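Local structure of uncharacterized protein (Bacteroides caccae, 3NO2) at residues 23-28 with 257-262; 47-52 with 66-71; 114-119 with 138-143; 186-191 with 224-229. The protein is of unknown function but folds as a six-bladed beta-propeller, part of which matches the Mal s 1 allergenic protein-like family. One frame throughout, in Å; residues are numbered along the deposited sequence.

Contact 1 (23-28 with 257-262)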
loop_
_atom_site.group_PDB
_atom_site.type_symbol
_atom_site.label_atom_id
_atom_site.label_comp_id
_atom_site.label_asym_id
_atom_site.label_seq_id
_atom_site.Cartn_x
_atom_site.Cartn_y
_atom_site.Cartn_z
ATOM N N ASP A 23 15.704 11.535 -8.208
ATOM C CA ASP A 23 17.107 11.867 -8.377
ATOM C C ASP A 23 17.545 12.980 -7.456
ATOM O O ASP A 23 18.592 12.866 -6.810
ATOM C CB ASP A 23 17.376 12.306 -9.816
ATOM C CG ASP A 23 17.324 11.149 -10.816
ATOM O OD1 ASP A 23 17.279 9.958 -10.419
ATOM O OD2 ASP A 23 17.377 11.450 -12.021
ATOM N N THR A 24 16.764 14.046 -7.372
ATOM C CA THR A 24 17.079 15.161 -6.499
ATOM C C THR A 24 16.631 14.980 -5.046
ATOM O O THR A 24 17.106 15.679 -4.144
ATOM C CB THR A 24 16.514 16.467 -7.030
ATOM O OG1 THR A 24 15.082 16.383 -6.921
ATOM C CG2 THR A 24 16.923 16.753 -8.497
ATOM N N LYS A 25 15.712 14.033 -4.838
ATOM C CA LYS A 25 15.082 13.806 -3.531
ATOM C C LYS A 25 14.254 15.010 -3.073
ATOM O O LYS A 25 14.023 15.157 -1.877
ATOM C CB LYS A 25 16.048 13.337 -2.471
ATOM C CG LYS A 25 16.892 12.131 -2.838
ATOM C CD LYS A 25 17.733 11.637 -1.673
ATOM C CE LYS A 25 18.698 10.526 -1.963
ATOM N NZ LYS A 25 19.425 10.133 -0.736
ATOM N N GLU A 26 13.795 15.837 -3.998
ATOM C CA GLU A 26 13.008 17.018 -3.678
ATOM C C GLU A 26 11.520 16.728 -3.813
ATOM O O GLU A 26 11.096 16.040 -4.739
ATOM C CB GLU A 26 13.384 18.162 -4.609
ATOM C CG GLU A 26 14.819 18.686 -4.384
ATOM C CD GLU A 26 14.956 19.726 -3.271
ATOM O OE1 GLU A 26 13.942 20.050 -2.616
ATOM O OE2 GLU A 26 16.095 20.223 -3.075
ATOM N N ILE A 27 10.740 17.249 -2.885
ATOM C CA ILE A 27 9.264 17.295 -3.045
ATOM C C ILE A 27 8.948 18.380 -4.086
ATOM O O ILE A 27 9.307 19.574 -3.883
ATOM C CB ILE A 27 8.575 17.584 -1.713
ATOM C CG1 ILE A 27 8.729 16.379 -0.795
ATOM C CG2 ILE A 27 7.066 17.908 -1.929
ATOM C CD1 ILE A 27 8.118 16.548 0.618
ATOM N N VAL A 28 8.343 18.002 -5.210
ATOM C CA VAL A 28 8.032 18.951 -6.267
ATOM C C VAL A 28 6.550 19.329 -6.320
ATOM O O VAL A 28 6.181 20.221 -7.083
ATOM C CB VAL A 28 8.526 18.461 -7.623
ATOM C CG1 VAL A 28 10.079 18.289 -7.586
ATOM C CG2 VAL A 28 7.821 17.190 -8.079
ATOM N N TRP A 257 19.499 3.216 -2.741
ATOM C CA TRP A 257 18.950 4.569 -2.762
ATOM C C TRP A 257 17.972 4.699 -1.586
ATOM O O TRP A 257 17.352 3.696 -1.211
ATOM C CB TRP A 257 18.273 4.872 -4.108
ATOM C CG TRP A 257 17.556 6.190 -4.179
ATOM C CD1 TRP A 257 18.059 7.378 -4.612
ATOM C CD2 TRP A 257 16.190 6.456 -3.802
ATOM N NE1 TRP A 257 17.126 8.359 -4.509
ATOM C CE2 TRP A 257 15.950 7.819 -4.046
ATOM C CE3 TRP A 257 15.150 5.671 -3.311
ATOM C CZ2 TRP A 257 14.730 8.405 -3.810
ATOM C CZ3 TRP A 257 13.934 6.249 -3.093
ATOM C CH2 TRP A 257 13.723 7.614 -3.327
ATOM N N GLN A 258 17.869 5.880 -0.985
ATOM C CA GLN A 258 16.946 6.056 0.105
ATOM C C GLN A 258 16.549 7.495 0.298
ATOM O O GLN A 258 17.287 8.405 -0.094
ATOM C CB GLN A 258 17.554 5.527 1.423
ATOM C CG GLN A 258 18.796 6.313 1.911
ATOM C CD GLN A 258 19.445 5.605 3.051
ATOM O OE1 GLN A 258 19.105 5.826 4.236
ATOM N NE2 GLN A 258 20.428 4.731 2.729
ATOM N N LEU A 259 15.393 7.682 0.938
ATOM C CA LEU A 259 14.995 8.948 1.549
ATOM C C LEU A 259 15.189 8.823 3.043
ATOM O O LEU A 259 14.715 7.826 3.638
ATOM C CB LEU A 259 13.502 9.251 1.287
ATOM C CG LEU A 259 13.106 9.393 -0.170
ATOM C CD1 LEU A 259 11.611 9.719 -0.270
ATOM C CD2 LEU A 259 13.964 10.439 -0.934
ATOM N N ASN A 260 15.909 9.754 3.645
ATOM C CA ASN A 260 16.295 9.659 5.041
ATOM C C ASN A 260 16.384 11.074 5.616
ATOM O O ASN A 260 17.475 11.657 5.758
ATOM C CB ASN A 260 17.636 8.910 5.174
ATOM C CG ASN A 260 17.957 8.521 6.602
ATOM O OD1 ASN A 260 17.290 8.943 7.554
ATOM N ND2 ASN A 260 18.958 7.665 6.764
ATOM N N ASP A 261 15.234 11.637 5.956
ATOM C CA ASP A 261 15.144 12.993 6.499
ATOM C C ASP A 261 13.728 13.130 7.057
ATOM O O ASP A 261 12.780 13.324 6.332
ATOM C CB ASP A 261 15.447 14.021 5.439
ATOM C CG ASP A 261 15.582 15.422 6.019
ATOM O OD1 ASP A 261 14.905 15.681 7.031
ATOM O OD2 ASP A 261 16.308 16.267 5.449
ATOM N N LYS A 262 13.647 12.962 8.382
ATOM C CA LYS A 262 12.364 12.925 9.055
ATOM C C LYS A 262 11.748 14.308 9.216
ATOM O O LYS A 262 10.613 14.394 9.661
ATOM C CB LYS A 262 12.505 12.232 10.443
ATOM C CG LYS A 262 13.279 13.050 11.483
ATOM C CD LYS A 262 13.611 12.204 12.747
ATOM C CE LYS A 262 14.857 12.735 13.458
ATOM N NZ LYS A 262 16.154 12.182 12.883
HETATM O O HOH W 1 19.113 10.272 -5.763
#
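K25 and W257 meet through their torsions: CG of K25 lies anti to its carbonyl carbon (chi1 -52°) with the rest of the chain fully extended, while CG of W257 lies anti to its own backbone N (chi1 174°), bringing the indole beside the lysine. The contact spans the seam of a six-bladed beta-propeller, where the turn before strand 26-32 of the first blade meets strand 255-259, the outer strand of the last. K25 reaches across and spans three consecutive residues. Its ammonium group gives a hydrogen bond from NZ to O of Q258 (2.8 Å), arriving nearly along the C=O axis, with a C=O...N angle of 167°. On the way the methylenes skirt the indole and the leucine: CE comes 3.7 Å from NE1 of W257, obliquely to the ring, and CG packs 3.9 Å from CD2 of L259. Both neighbours run past the lysine in the opposite sense. The lysine nitrogen is too distant from the pyrrole ring of W257 for more than a weak cation-pi attraction, so the backbone oxygen of Q258 is the main polar target. Just before this lysine, T24 forms an ST turn, its OG1 accepting from N of E26 (3.2 Å). The carbonyl of K25 receives NZ of K264, from the connection that follows strand 255-259, and L259 also packs against I20 of the first blade. A water completes the bridge, donating to O of D23 (2.8 Å) and lying in the indole plane at the ring edge, where it takes a weak hydrogen bond from NE1 of W257 (3.0 Å).

Contact 2 (47-52 with 66-71)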
loop_
_atom_site.group_PDB
_atom_site.type_symbol
_atom_site.label_atom_id
_atom_site.label_comp_id
_atom_site.label_asym_id
_atom_site.label_seq_id
_atom_site.Cartn_x
_atom_site.Cartn_y
_atom_site.Cartn_z
ATOM N N ALA A 47 -1.792 8.065 -17.389
ATOM C CA ALA A 47 -1.986 9.442 -17.819
ATOM C C ALA A 47 -1.555 10.482 -16.796
ATOM O O ALA A 47 -1.545 11.667 -17.116
ATOM C CB ALA A 47 -3.404 9.682 -18.220
ATOM N N GLY A 48 -1.213 10.052 -15.574
ATOM C CA GLY A 48 -0.689 10.967 -14.562
ATOM C C GLY A 48 -1.703 11.482 -13.544
ATOM O O GLY A 48 -1.387 12.386 -12.783
ATOM N N GLU A 49 -2.919 10.944 -13.579
ATOM C CA GLU A 49 -3.921 11.272 -12.558
ATOM C C GLU A 49 -3.577 10.526 -11.273
ATOM O O GLU A 49 -2.845 9.533 -11.297
ATOM C CB GLU A 49 -5.319 10.903 -13.002
ATOM C CG GLU A 49 -5.764 11.660 -14.281
ATOM C CD GLU A 49 -6.285 10.743 -15.371
ATOM O OE1 GLU A 49 -5.903 9.533 -15.520
ATOM O OE2 GLU A 49 -7.124 11.274 -16.132
ATOM N N ILE A 50 -4.094 11.029 -10.167
ATOM C CA ILE A 50 -3.686 10.611 -8.831
ATOM C C ILE A 50 -4.913 10.091 -8.074
ATOM O O ILE A 50 -5.923 10.789 -7.960
ATOM C CB ILE A 50 -3.079 11.798 -8.093
ATOM C CG1 ILE A 50 -1.734 12.150 -8.723
ATOM C CG2 ILE A 50 -2.879 11.487 -6.606
ATOM C CD1 ILE A 50 -1.357 13.604 -8.501
ATOM N N LEU A 51 -4.831 8.849 -7.582
ATOM C CA LEU A 51 -5.868 8.199 -6.791
ATOM C C LEU A 51 -5.326 8.041 -5.362
ATOM O O LEU A 51 -4.155 7.647 -5.193
ATOM C CB LEU A 51 -6.120 6.798 -7.362
ATOM C CG LEU A 51 -7.032 5.877 -6.554
ATOM C CD1 LEU A 51 -8.492 6.386 -6.465
ATOM C CD2 LEU A 51 -6.976 4.446 -7.145
ATOM N N PHE A 52 -6.125 8.349 -4.355
ATOM C CA PHE A 52 -5.703 8.068 -2.980
ATOM C C PHE A 52 -6.872 7.742 -2.116
ATOM O O PHE A 52 -7.975 8.274 -2.304
ATOM C CB PHE A 52 -4.846 9.223 -2.383
ATOM C CG PHE A 52 -5.558 10.534 -2.171
ATOM C CD1 PHE A 52 -5.730 11.436 -3.212
ATOM C CD2 PHE A 52 -6.049 10.848 -0.945
ATOM C CE1 PHE A 52 -6.369 12.639 -2.976
ATOM C CE2 PHE A 52 -6.694 12.047 -0.708
ATOM C CZ PHE A 52 -6.870 12.933 -1.733
ATOM N N ARG A 66 -7.460 19.183 -9.518
ATOM C CA ARG A 66 -8.898 19.231 -9.650
ATOM C C ARG A 66 -9.492 17.867 -9.365
ATOM O O ARG A 66 -8.991 16.844 -9.820
ATOM C CB ARG A 66 -9.281 19.644 -11.052
ATOM C CG ARG A 66 -8.994 21.127 -11.321
ATOM C CD ARG A 66 -9.339 21.547 -12.745
ATOM N NE ARG A 66 -8.321 21.028 -13.656
ATOM C CZ ARG A 66 -8.545 20.254 -14.720
ATOM N NH1 ARG A 66 -9.785 19.914 -15.090
ATOM N NH2 ARG A 66 -7.507 19.828 -15.438
ATOM N N GLU A 67 -10.607 17.838 -8.660
ATOM C CA GLU A 67 -11.209 16.574 -8.270
ATOM C C GLU A 67 -12.035 15.990 -9.411
ATOM O O GLU A 67 -12.902 16.677 -9.966
ATOM C CB GLU A 67 -12.096 16.737 -7.024
ATOM C CG GLU A 67 -12.783 15.426 -6.573
ATOM C CD GLU A 67 -13.397 15.529 -5.207
ATOM O OE1 GLU A 67 -12.634 15.990 -4.351
ATOM O OE2 GLU A 67 -14.584 15.228 -5.059
ATOM N N LEU A 68 -11.768 14.758 -9.779
ATOM C CA LEU A 68 -12.488 14.018 -10.820
ATOM C C LEU A 68 -13.670 13.285 -10.239
ATOM O O LEU A 68 -14.784 13.376 -10.755
ATOM C CB LEU A 68 -11.539 13.061 -11.557
ATOM C CG LEU A 68 -10.415 13.781 -12.331
ATOM C CD1 LEU A 68 -9.402 12.786 -12.909
ATOM C CD2 LEU A 68 -10.965 14.686 -13.456
ATOM N N TRP A 69 -13.462 12.556 -9.157
ATOM C CA TRP A 69 -14.529 11.815 -8.515
ATOM C C TRP A 69 -14.106 11.467 -7.095
ATOM O O TRP A 69 -12.930 11.505 -6.772
ATOM C CB TRP A 69 -14.906 10.540 -9.273
ATOM C CG TRP A 69 -13.869 9.516 -9.567
ATOM C CD1 TRP A 69 -13.235 9.341 -10.747
ATOM C CD2 TRP A 69 -13.375 8.490 -8.700
ATOM N NE1 TRP A 69 -12.407 8.285 -10.686
ATOM C CE2 TRP A 69 -12.455 7.719 -9.434
ATOM C CE3 TRP A 69 -13.629 8.132 -7.361
ATOM C CZ2 TRP A 69 -11.785 6.624 -8.872
ATOM C CZ3 TRP A 69 -12.970 7.035 -6.823
ATOM C CH2 TRP A 69 -12.026 6.323 -7.578
ATOM N N ASN A 70 -15.100 11.117 -6.287
ATOM C CA ASN A 70 -14.919 10.811 -4.866
ATOM C C ASN A 70 -15.936 9.774 -4.470
ATOM O O ASN A 70 -17.109 9.815 -4.922
ATOM C CB ASN A 70 -15.168 12.058 -4.029
ATOM C CG ASN A 70 -14.955 11.848 -2.580
ATOM O OD1 ASN A 70 -13.822 11.579 -2.166
ATOM N ND2 ASN A 70 -16.009 11.919 -1.768
ATOM N N ILE A 71 -15.521 8.828 -3.642
ATOM C CA ILE A 71 -16.423 7.871 -2.997
ATOM C C ILE A 71 -16.211 7.946 -1.496
ATOM O O ILE A 71 -15.084 7.739 -1.012
ATOM C CB ILE A 71 -16.197 6.460 -3.505
ATOM C CG1 ILE A 71 -16.469 6.402 -5.017
ATOM C CG2 ILE A 71 -17.101 5.440 -2.688
ATOM C CD1 ILE A 71 -16.107 4.994 -5.643
#
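L51 lies on the second strand of a four-stranded sheet and E49 just before it, while L68 and W69 lie on the fourth; strand 57-61 runs between, so the nearest CA atoms stay 9.2 Å (E49 to L68) and 9.5 Å (L51 to W69) apart. This is one blade of the six-bladed beta-propeller, and its outer strand carries a classic beta bulge: L68 and W69 both face M60, which is hydrogen-bonded to the backbone of each. The bulge places two successive side chains where both can reach over the intervening strand. L68 points toward the inner segment and meets E49 at about a right angle, its CD1 lying 4.0 Å from CG of E49. What touches is therefore the aliphatic part of the glutamate. The E49 chain bends at chi2 (128°) and its carboxylate turns to another task, OE1 hydrogen-bonding to T45 OG1. The second pair is purely apolar. W69 has CG lodged between its backbone N and carbonyl carbon (chi1 56°), a setting that brings the far edge of the indole to L51, the six-membered ring slanting against its isobutyl group. L51 also packs on A82 and I84, and W69 on V104, residues of strands 78-84 and 99-104 in the next blade; the leucine-tryptophan pair thus belongs to the layer between two blades. Contact within the pair is made by a single methyl, CD1 of L51, 3.7 Å from CH2 and 4.1 Å from CZ2 of W69.

Contact 3 (114-119 with 138-143)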
loop_
_atom_site.group_PDB
_atom_site.type_symbol
_atom_site.label_atom_id
_atom_site.label_comp_id
_atom_site.label_asym_id
_atom_site.label_seq_id
_atom_site.Cartn_x
_atom_site.Cartn_y
_atom_site.Cartn_z
ATOM N N THR A 114 -17.887 -6.173 -4.113
ATOM C CA THR A 114 -17.777 -7.361 -3.298
ATOM C C THR A 114 -17.888 -7.003 -1.843
ATOM O O THR A 114 -17.235 -6.054 -1.384
ATOM C CB THR A 114 -16.411 -8.035 -3.570
ATOM O OG1 THR A 114 -16.373 -8.413 -4.958
ATOM C CG2 THR A 114 -16.151 -9.273 -2.635
ATOM N N GLU A 115 -18.718 -7.707 -1.096
ATOM C CA GLU A 115 -18.852 -7.553 0.342
ATOM C C GLU A 115 -18.419 -8.834 1.047
ATOM O O GLU A 115 -18.736 -9.945 0.586
ATOM C CB GLU A 115 -20.289 -7.237 0.722
ATOM C CG GLU A 115 -20.767 -5.885 0.236
ATOM C CD GLU A 115 -22.227 -5.580 0.580
ATOM O OE1 GLU A 115 -22.990 -6.531 0.809
ATOM O OE2 GLU A 115 -22.606 -4.413 0.600
ATOM N N PHE A 116 -17.731 -8.706 2.178
ATOM C CA PHE A 116 -17.353 -9.860 2.974
ATOM C C PHE A 116 -17.232 -9.412 4.423
ATOM O O PHE A 116 -16.952 -8.251 4.729
ATOM C CB PHE A 116 -16.055 -10.485 2.438
ATOM C CG PHE A 116 -14.837 -9.579 2.514
ATOM C CD1 PHE A 116 -14.616 -8.609 1.567
ATOM C CD2 PHE A 116 -13.897 -9.745 3.512
ATOM C CE1 PHE A 116 -13.520 -7.779 1.632
ATOM C CE2 PHE A 116 -12.784 -8.913 3.559
ATOM C CZ PHE A 116 -12.609 -7.940 2.625
ATOM N N GLU A 117 -17.432 -10.348 5.323
ATOM C CA GLU A 117 -17.255 -10.121 6.742
ATOM C C GLU A 117 -16.028 -10.870 7.254
ATOM O O GLU A 117 -15.841 -12.087 7.026
ATOM C CB GLU A 117 -18.509 -10.534 7.512
ATOM C CG GLU A 117 -18.395 -10.409 9.016
ATOM C CD GLU A 117 -17.979 -9.009 9.489
ATOM O OE1 GLU A 117 -18.555 -8.054 8.996
ATOM O OE2 GLU A 117 -17.045 -8.930 10.331
ATOM N N THR A 118 -15.154 -10.116 7.919
ATOM C CA THR A 118 -13.899 -10.646 8.419
ATOM C C THR A 118 -14.010 -11.264 9.787
ATOM O O THR A 118 -13.109 -12.006 10.184
ATOM C CB THR A 118 -12.825 -9.540 8.535
ATOM O OG1 THR A 118 -13.264 -8.496 9.425
ATOM C CG2 THR A 118 -12.473 -8.957 7.141
ATOM N N GLY A 119 -15.015 -10.875 10.530
ATOM C CA GLY A 119 -15.108 -11.297 11.942
ATOM C C GLY A 119 -14.314 -10.390 12.884
ATOM O O GLY A 119 -14.370 -10.569 14.116
ATOM N N TYR A 138 -9.580 -11.607 -4.666
ATOM C CA TYR A 138 -8.956 -10.535 -3.907
ATOM C C TYR A 138 -8.102 -11.073 -2.792
ATOM O O TYR A 138 -8.550 -11.974 -2.044
ATOM C CB TYR A 138 -10.028 -9.579 -3.359
ATOM C CG TYR A 138 -10.853 -8.999 -4.483
ATOM C CD1 TYR A 138 -10.296 -8.081 -5.356
ATOM C CD2 TYR A 138 -12.182 -9.339 -4.667
ATOM C CE1 TYR A 138 -11.056 -7.530 -6.409
ATOM C CE2 TYR A 138 -12.952 -8.812 -5.713
ATOM C CZ TYR A 138 -12.376 -7.900 -6.561
ATOM O OH TYR A 138 -13.141 -7.355 -7.602
ATOM N N LEU A 139 -6.915 -10.504 -2.631
ATOM C CA LEU A 139 -5.997 -10.882 -1.551
ATOM C C LEU A 139 -6.121 -9.813 -0.464
ATOM O O LEU A 139 -5.846 -8.612 -0.698
ATOM C CB LEU A 139 -4.562 -10.965 -2.039
ATOM C CG LEU A 139 -4.297 -12.053 -3.066
ATOM C CD1 LEU A 139 -2.832 -12.015 -3.539
ATOM C CD2 LEU A 139 -4.629 -13.437 -2.460
ATOM N N VAL A 140 -6.552 -10.250 0.712
ATOM C CA VAL A 140 -6.906 -9.361 1.803
ATOM C C VAL A 140 -6.001 -9.669 2.994
ATOM O O VAL A 140 -6.215 -10.676 3.712
ATOM C CB VAL A 140 -8.352 -9.531 2.220
ATOM C CG1 VAL A 140 -8.719 -8.528 3.335
ATOM C CG2 VAL A 140 -9.315 -9.440 0.984
ATOM N N PRO A 141 -4.968 -8.847 3.222
ATOM C CA PRO A 141 -4.145 -9.025 4.411
ATOM C C PRO A 141 -4.858 -8.430 5.619
ATOM O O PRO A 141 -5.441 -7.340 5.508
ATOM C CB PRO A 141 -2.849 -8.253 4.111
ATOM C CG PRO A 141 -3.047 -7.643 2.709
ATOM C CD PRO A 141 -4.540 -7.669 2.465
ATOM N N LEU A 142 -4.820 -9.097 6.766
ATOM C CA LEU A 142 -5.547 -8.641 7.957
ATOM C C LEU A 142 -4.648 -8.525 9.154
ATOM O O LEU A 142 -3.892 -9.431 9.478
ATOM C CB LEU A 142 -6.707 -9.585 8.286
ATOM C CG LEU A 142 -7.803 -9.676 7.212
ATOM C CD1 LEU A 142 -8.741 -10.892 7.534
ATOM C CD2 LEU A 142 -8.613 -8.383 7.092
ATOM N N PHE A 143 -4.741 -7.375 9.814
ATOM C CA PHE A 143 -3.948 -7.064 10.997
ATOM C C PHE A 143 -4.288 -7.968 12.182
ATOM O O PHE A 143 -3.419 -8.639 12.732
ATOM C CB PHE A 143 -4.176 -5.635 11.477
ATOM C CG PHE A 143 -3.437 -4.526 10.740
ATOM C CD1 PHE A 143 -2.919 -4.646 9.478
ATOM C CD2 PHE A 143 -3.273 -3.320 11.405
ATOM C CE1 PHE A 143 -2.252 -3.555 8.897
ATOM C CE2 PHE A 143 -2.629 -2.250 10.810
ATOM C CZ PHE A 143 -2.151 -2.373 9.550
HETATM O O HOH W 2 -15.696 -6.514 -6.873
#
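Apolar contacts hold most of this interface, in which F116 meets V140 and T118 meets L142 between neighbouring propeller blades. Residues 114-118 run within 24° of the direction of 138-142, facing them residue by residue at steps of two. The F116 ring comes at V140 head-on, and its CZ sits 4.0 Å from both CG1 and CG2, cradled in the fork of the valine. At the far end the T118 and L142 side chains cross obliquely, CG2 of the threonine lying 3.9 Å from CD2 of the leucine; the threonine hydroxyl faces elsewhere, accepting from N of I120.

The polar contacts gather at T114 and Y138. T114 OG1 lies 3.5 Å from CE2 of the tyrosine in van der Waals contact. A water bridges the pair, donating to T114 OG1 (2.8 Å) and to Y138 OH (2.8 Å). Each hydroxyl has a further partner: T114 OG1 bonds to the carbonyl oxygen of P153 and Y138 OH to E103 OE2. All six touching residues are buried, so the chemistry implies a buried, mainly apolar seam between the blades that ends in a polar corner, where one water links two hydroxyls, each with a second hydrogen-bond partner in the protein.

Contact 4 (186-191 with 224-229)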
loop_
_atom_site.group_PDB
_atom_site.type_symbol
_atom_site.label_atom_id
_atom_site.label_comp_id
_atom_site.label_asym_id
_atom_site.label_seq_id
_atom_site.Cartn_x
_atom_site.Cartn_y
_atom_site.Cartn_z
ATOM N N HIS A 186 8.268 -6.465 11.060
ATOM C CA HIS A 186 9.599 -6.033 10.604
ATOM C C HIS A 186 10.129 -6.901 9.502
ATOM O O HIS A 186 11.339 -7.086 9.371
ATOM C CB HIS A 186 10.629 -5.946 11.756
ATOM C CG HIS A 186 10.079 -5.389 13.039
ATOM N ND1 HIS A 186 9.435 -4.172 13.112
ATOM C CD2 HIS A 186 10.027 -5.907 14.291
ATOM C CE1 HIS A 186 9.053 -3.945 14.363
ATOM N NE2 HIS A 186 9.407 -4.984 15.104
ATOM N N CYS A 187 9.246 -7.457 8.691
ATOM C CA CYS A 187 9.630 -8.379 7.657
ATOM C C CYS A 187 8.596 -8.389 6.537
ATOM O O CYS A 187 7.499 -7.819 6.632
ATOM C CB CYS A 187 9.766 -9.820 8.218
ATOM S SG CYS A 187 8.210 -10.583 8.725
ATOM N N PHE A 188 8.956 -9.042 5.452
ATOM C CA PHE A 188 7.993 -9.445 4.457
ATOM C C PHE A 188 8.200 -10.885 4.053
ATOM O O PHE A 188 9.280 -11.466 4.341
ATOM C CB PHE A 188 8.011 -8.508 3.241
ATOM C CG PHE A 188 9.284 -8.468 2.452
ATOM C CD1 PHE A 188 9.465 -9.305 1.356
ATOM C CD2 PHE A 188 10.238 -7.514 2.721
ATOM C CE1 PHE A 188 10.600 -9.186 0.572
ATOM C CE2 PHE A 188 11.373 -7.407 1.930
ATOM C CZ PHE A 188 11.539 -8.234 0.882
ATOM N N VAL A 189 7.214 -11.487 3.435
ATOM C CA VAL A 189 7.323 -12.878 2.994
ATOM C C VAL A 189 7.021 -12.965 1.505
ATOM O O VAL A 189 6.377 -12.082 0.939
ATOM C CB VAL A 189 6.391 -13.824 3.762
ATOM C CG1 VAL A 189 6.763 -13.840 5.253
ATOM C CG2 VAL A 189 4.913 -13.410 3.533
ATOM N N GLN A 190 7.540 -14.019 0.870
ATOM C CA GLN A 190 7.169 -14.383 -0.470
ATOM C C GLN A 190 6.280 -15.623 -0.395
ATOM O O GLN A 190 6.692 -16.614 0.248
ATOM C CB GLN A 190 8.436 -14.634 -1.292
ATOM C CG GLN A 190 8.156 -15.018 -2.735
ATOM C CD GLN A 190 9.430 -15.169 -3.560
ATOM O OE1 GLN A 190 10.446 -14.555 -3.251
ATOM N NE2 GLN A 190 9.365 -15.977 -4.626
ATOM N N LEU A 191 5.124 -15.554 -1.034
ATOM C CA LEU A 191 4.162 -16.653 -1.097
ATOM C C LEU A 191 4.124 -17.262 -2.487
ATOM O O LEU A 191 3.994 -16.549 -3.477
ATOM C CB LEU A 191 2.744 -16.181 -0.794
ATOM C CG LEU A 191 2.504 -15.621 0.586
ATOM C CD1 LEU A 191 0.983 -15.318 0.751
ATOM C CD2 LEU A 191 2.996 -16.557 1.658
ATOM N N GLY A 224 14.489 -6.054 -10.715
ATOM C CA GLY A 224 14.637 -7.138 -9.703
ATOM C C GLY A 224 14.690 -6.523 -8.272
ATOM O O GLY A 224 14.749 -7.199 -7.240
ATOM N N GLY A 225 14.705 -5.225 -8.274
ATOM C CA GLY A 225 14.762 -4.490 -7.048
ATOM C C GLY A 225 13.383 -4.279 -6.439
ATOM O O GLY A 225 12.373 -4.769 -6.919
ATOM N N LEU A 226 13.366 -3.487 -5.391
ATOM C CA LEU A 226 12.142 -3.313 -4.613
ATOM C C LEU A 226 12.192 -2.001 -3.821
ATOM O O LEU A 226 13.184 -1.748 -3.136
ATOM C CB LEU A 226 12.054 -4.492 -3.603
ATOM C CG LEU A 226 10.809 -4.646 -2.757
ATOM C CD1 LEU A 226 9.610 -4.995 -3.666
ATOM C CD2 LEU A 226 10.966 -5.729 -1.690
ATOM N N TYR A 227 11.128 -1.205 -3.876
ATOM C CA TYR A 227 10.916 -0.150 -2.885
ATOM C C TYR A 227 10.252 -0.720 -1.664
ATOM O O TYR A 227 9.298 -1.514 -1.782
ATOM C CB TYR A 227 10.046 0.995 -3.423
ATOM C CG TYR A 227 10.638 1.824 -4.540
ATOM C CD1 TYR A 227 11.848 2.467 -4.426
ATOM C CD2 TYR A 227 9.927 2.023 -5.700
ATOM C CE1 TYR A 227 12.362 3.219 -5.477
ATOM C CE2 TYR A 227 10.441 2.764 -6.744
ATOM C CZ TYR A 227 11.644 3.366 -6.625
ATOM O OH TYR A 227 12.162 4.146 -7.672
ATOM N N ILE A 228 10.717 -0.288 -0.497
ATOM C CA ILE A 228 10.126 -0.649 0.794
ATOM C C ILE A 228 9.826 0.640 1.528
ATOM O O ILE A 228 10.721 1.438 1.821
ATOM C CB ILE A 228 11.065 -1.529 1.627
ATOM C CG1 ILE A 228 11.502 -2.764 0.858
ATOM C CG2 ILE A 228 10.403 -1.859 2.975
ATOM C CD1 ILE A 228 12.635 -3.551 1.555
ATOM N N CYS A 229 8.560 0.840 1.881
ATOM C CA CYS A 229 8.103 1.934 2.712
ATOM C C CYS A 229 8.307 1.524 4.189
ATOM O O CYS A 229 7.705 0.569 4.662
ATOM C CB CYS A 229 6.655 2.290 2.457
ATOM S SG CYS A 229 6.317 2.822 0.760
#
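The backbone of F188, hydrogen-bonded to V202 of strand 198-203, fixes the base of a phenyl ring that projects from its own blade to meet L226 and I228 of the next. Across the interface itself the contact is wholly apolar. CG of F188 stands between the backbone N and the carbonyl carbon (chi1 63°), which, with CB pointing toward 224-229, carries the ring to L226 and I228. L226 approaches from the opposite direction and sets one methyl, CD2, against the far end of the ring: 3.6 Å from CZ, with CE2 at 4.0 Å and CE1 at 4.1 Å from the same CD2. I228, two residues on along the strand, comes at about a right angle to the phenylalanine, and its CD1 lies 4.1 Å from F188 CE2. The methyls of both residues meet the ring obliquely. L218 of strand 214-220 touches both F188 and I228, while L226 reaches on to L179 of strand 178-181, widening the hydrophobic patch on both blades. A diethylene glycol molecule, probably from the crystallisation liquor, lies close to the side chain of L226. An aromatic ring set against aliphatic side chains of the adjoining sheet is characteristic of the way neighbouring blades of a beta-propeller pack.

The contacts are spread around one six-bladed propeller. Along the chain contacts 2, 3 and 4 follow in series, and contact 1 encloses them, joining the first blade to the last. That first blade is itself closed by strand 270-274 pairing with strand 6-10, the propeller's usual joining of chain ends. Contacts 1 and 3 lie on opposite sides of the chain's centre, their own centres 34 Å apart. Contacts 1 and 4 share the sheet of strands 226-231 and 255-259 and touch, W257 CZ3 lying 4.2 Å from Y227 CE1. Contacts 1, 3 and 4 thus join neighbouring blades at different places round the ring, contact 1 beside its closure, while contact 2 is internal to a blade.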